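Side-chain contact in universal stress protein (Archaeoglobus fulgidus, PDB 6HCD), which is of unknown function but belongs to the universal stress protein A family, whose members typically take part in cellular stress responses: residues Glu71-Ala76 / Glu96-Arg101. Sequence-based numbering, arbitrary orientation.
Sequences EDIIEA and EHLLVR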
ATOM      1  N   GLU A  71      20.239  13.990  20.172  1.00 45.52           N
ATOM      2  CA  GLU A  71      18.884  14.550  20.123  1.00 54.10           C
ATOM      3  C   GLU A  71      18.045  13.895  19.010  1.00 42.59           C
ATOM      4  O   GLU A  71      16.835  13.757  19.159  1.00 33.47           O
ATOM      5  CB  GLU A  71      18.942  16.065  19.933  1.00 44.08           C
ATOM      6  CG  GLU A  71      19.406  16.808  21.176  1.00 84.67           C
ATOM      7  CD  GLU A  71      19.295  18.320  21.098  1.00105.01           C
ATOM      8  OE1 GLU A  71      19.202  18.846  19.972  1.00121.09           O
ATOM      9  OE2 GLU A  71      19.299  18.969  22.166  1.00 98.85           O
ATOM     10  N   ASP A  72      18.684  13.521  17.896  1.00 36.79           N
ATOM     11  CA  ASP A  72      18.034  12.759  16.824  1.00 47.44           C
ATOM     12  C   ASP A  72      17.479  11.439  17.380  1.00 27.27           C
ATOM     13  O   ASP A  72      16.360  11.029  17.047  1.00 33.07           O
ATOM     14  CB  ASP A  72      18.996  12.423  15.679  1.00 50.61           C
ATOM     15  CG  ASP A  72      19.332  13.581  14.761  1.00112.77           C
ATOM     16  OD1 ASP A  72      18.496  14.499  14.647  1.00 47.14           O
ATOM     17  OD2 ASP A  72      20.431  13.541  14.162  1.00 75.18           O
ATOM     18  N   ILE A  73      18.280  10.769  18.212  1.00 37.06           N
ATOM     19  CA  ILE A  73      17.930   9.454  18.703  1.00 45.20           C
ATOM     20  C   ILE A  73      16.829   9.591  19.759  1.00 40.05           C
ATOM     21  O   ILE A  73      15.904   8.774  19.807  1.00 28.52           O
ATOM     22  CB  ILE A  73      19.149   8.689  19.258  1.00 42.84           C
ATOM     23  CG1 ILE A  73      20.359   8.694  18.321  1.00 66.38           C
ATOM     24  CG2 ILE A  73      18.708   7.275  19.606  1.00 39.67           C
ATOM     25  CD1 ILE A  73      20.620   7.392  17.593  1.00 83.08           C
ATOM     26  N   ILE A  74      16.946  10.626  20.599  1.00 26.79           N
ATOM     27  CA  ILE A  74      15.964  10.942  21.643  1.00 40.15           C
ATOM     28  C   ILE A  74      14.607  11.164  20.978  1.00 25.77           C
ATOM     29  O   ILE A  74      13.624  10.573  21.389  1.00 23.35           O
ATOM     30  CB  ILE A  74      16.398  12.170  22.484  1.00 34.47           C
ATOM     31  CG1 ILE A  74      17.690  11.914  23.264  1.00 60.02           C
ATOM     32  CG2 ILE A  74      15.283  12.618  23.414  1.00 45.57           C
ATOM     33  CD1 ILE A  74      17.673  10.645  24.077  1.00 61.80           C
ATOM     34  N   GLU A  75      14.565  12.042  19.973  1.00 24.26           N
ATOM     35  CA  GLU A  75      13.332  12.378  19.265  1.00 27.99           C
ATOM     36  C   GLU A  75      12.723  11.102  18.664  1.00 21.25           C
ATOM     37  O   GLU A  75      11.532  10.891  18.730  1.00 21.06           O
ATOM     38  CB  GLU A  75      13.589  13.423  18.177  1.00 30.90           C
ATOM     39  CG  GLU A  75      12.317  14.059  17.644  1.00 64.19           C
ATOM     40  CD  GLU A  75      12.523  15.229  16.696  1.00 86.89           C
ATOM     41  OE1 GLU A  75      13.499  15.196  15.922  1.00 70.49           O
ATOM     42  OE2 GLU A  75      11.705  16.175  16.737  1.00 90.77           O
ATOM     43  N   ALA A  76      13.553  10.250  18.058  1.00 20.45           N
ATOM     44  CA  ALA A  76      13.046   9.039  17.424  1.00 21.62           C
ATOM     45  C   ALA A  76      12.413   8.119  18.482  1.00 20.58           C
ATOM     46  O   ALA A  76      11.342   7.573  18.273  1.00 22.75           O
ATOM     47  CB  ALA A  76      14.148   8.364  16.666  1.00 25.25           C
ATOM     48  N   GLU A  96       7.659  -0.966  20.172  1.00 14.60           N
ATOM     49  CA  GLU A  96       8.636  -0.058  19.578  1.00 14.05           C
ATOM     50  C   GLU A  96       9.853  -0.851  19.081  1.00 13.69           C
ATOM     51  O   GLU A  96      10.366  -1.697  19.807  1.00 15.76           O
ATOM     52  CB  GLU A  96       9.223   0.903  20.615  1.00 21.38           C
ATOM     53  CG  GLU A  96       8.197   1.641  21.439  1.00 21.84           C
ATOM     54  CD  GLU A  96       8.821   2.515  22.503  1.00 32.92           C
ATOM     55  OE1 GLU A  96       9.995   2.919  22.345  1.00 29.04           O
ATOM     56  OE2 GLU A  96       8.121   2.786  23.494  1.00 29.53           O
ATOM     57  N   HIS A  97      10.346  -0.495  17.896  1.00 12.27           N
ATOM     58  CA  HIS A  97      11.560  -1.049  17.329  1.00 14.23           C
ATOM     59  C   HIS A  97      12.385   0.064  16.678  1.00 15.18           C
ATOM     60  O   HIS A  97      12.194   0.415  15.506  1.00 13.11           O
ATOM     61  CB  HIS A  97      11.211  -2.156  16.330  1.00 17.31           C
ATOM     62  CG  HIS A  97      10.624  -3.361  16.977  1.00 15.56           C
ATOM     63  ND1 HIS A  97      11.397  -4.432  17.384  1.00 20.38           N
ATOM     64  CD2 HIS A  97       9.349  -3.656  17.317  1.00 17.34           C
ATOM     65  CE1 HIS A  97      10.616  -5.348  17.923  1.00 24.74           C
ATOM     66  NE2 HIS A  97       9.356  -4.886  17.919  1.00 33.42           N
ATOM     67  N   LEU A  98      13.280   0.659  17.462  1.00 13.55           N
ATOM     68  CA  LEU A  98      14.229   1.641  16.930  1.00 13.87           C
ATOM     69  C   LEU A  98      15.306   0.873  16.180  1.00 13.26           C
ATOM     70  O   LEU A  98      15.837  -0.091  16.723  1.00 14.97           O
ATOM     71  CB  LEU A  98      14.836   2.443  18.090  1.00 17.58           C
ATOM     72  CG  LEU A  98      15.880   3.486  17.695  1.00 17.55           C
ATOM     73  CD1 LEU A  98      15.246   4.593  16.870  1.00 17.54           C
ATOM     74  CD2 LEU A  98      16.567   4.048  18.926  1.00 22.69           C
ATOM     75  N   LEU A  99      15.609   1.301  14.951  1.00 14.74           N
ATOM     76  CA  LEU A  99      16.613   0.638  14.120  1.00 19.78           C
ATOM     77  C   LEU A  99      17.788   1.591  13.881  1.00 18.00           C
ATOM     78  O   LEU A  99      17.664   2.601  13.192  1.00 17.76           O
ATOM     79  CB  LEU A  99      15.987   0.199  12.793  1.00 17.40           C
ATOM     80  CG  LEU A  99      14.735  -0.671  12.886  1.00 20.72           C
ATOM     81  CD1 LEU A  99      14.152  -0.924  11.509  1.00 19.04           C
ATOM     82  CD2 LEU A  99      15.022  -1.981  13.606  1.00 21.15           C
ATOM     83  N   VAL A 100      18.945   1.232  14.444  1.00 17.97           N
ATOM     84  CA  VAL A 100      20.195   1.909  14.175  1.00 15.86           C
ATOM     85  C   VAL A 100      21.189   0.830  13.737  1.00 15.88           C
ATOM     86  O   VAL A 100      21.801   0.173  14.560  1.00 16.65           O
ATOM     87  CB  VAL A 100      20.676   2.714  15.397  1.00 17.82           C
ATOM     88  CG1 VAL A 100      21.901   3.533  15.065  1.00 22.02           C
ATOM     89  CG2 VAL A 100      19.584   3.624  15.934  1.00 20.40           C
ATOM     90  N   ARG A 101      21.266   0.614  12.423  1.00 17.86           N
ATOM     91  CA  ARG A 101      21.831  -0.600  11.838  1.00 26.11           C
ATOM     92  C   ARG A 101      22.767  -0.271  10.663  1.00 32.27           C
ATOM     93  O   ARG A 101      23.140  -1.169   9.895  1.00 21.21           O
ATOM     94  CB  ARG A 101      20.686  -1.496  11.347  1.00 20.90           C
ATOM     95  CG  ARG A 101      19.609  -1.759  12.386  1.00 28.82           C
ATOM     96  CD  ARG A 101      18.917  -3.095  12.203  1.00 28.26           C
ATOM     97  NE  ARG A 101      18.136  -3.169  10.980  1.00 19.34           N
ATOM     98  CZ  ARG A 101      17.367  -4.199  10.635  1.00 30.03           C
ATOM     99  NH1 ARG A 101      17.401  -5.302  11.366  1.00 18.75           N
ATOM    100  NH2 ARG A 101      16.577  -4.117   9.569  1.00 18.29           N
TER
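The forked end of L98 rises from strand 96-100 and fits against two neighbouring bumps on helix 71-76, one methyl for each. L98 CD1 meets A76 CB at 3.9 Å, while L98 CD2 lies 3.9 Å from I73 CG2. CB of L98 already points toward the helix, and CG, anti to the backbone N (chi1 178°), carries the fork on in that direction. A leucine suits this place because its two methyls, set beyond a CH2, can span positions one helical turn apart. Alanine suits the helix face turned to the strand: it is a low bump that CD1 abuts, and its small size lets the CA atoms of A76 and L98 come within 7.5 Å. I73, whose side chain crosses that of L98 at about a right angle, bridges two strand residues, with CG2 on the leucine and CD1 4.2 Å from V100 CG2. Valine, branched at CB, keeps its methyls close to the strand, so the longer arm of I73 does the reaching. Helix and strand run nearly antiparallel, at 157°, as befits the right-handed beta-alpha-beta crossover of strand 56-62, helix 70-89 and strand 94-100; L62 also touches I73 and A76. Only methyl groups meet in this small joint, which probably rests on dispersion and, chiefly around A76, on exclusion of water; without directional bonds, position is set by how the methyls meet.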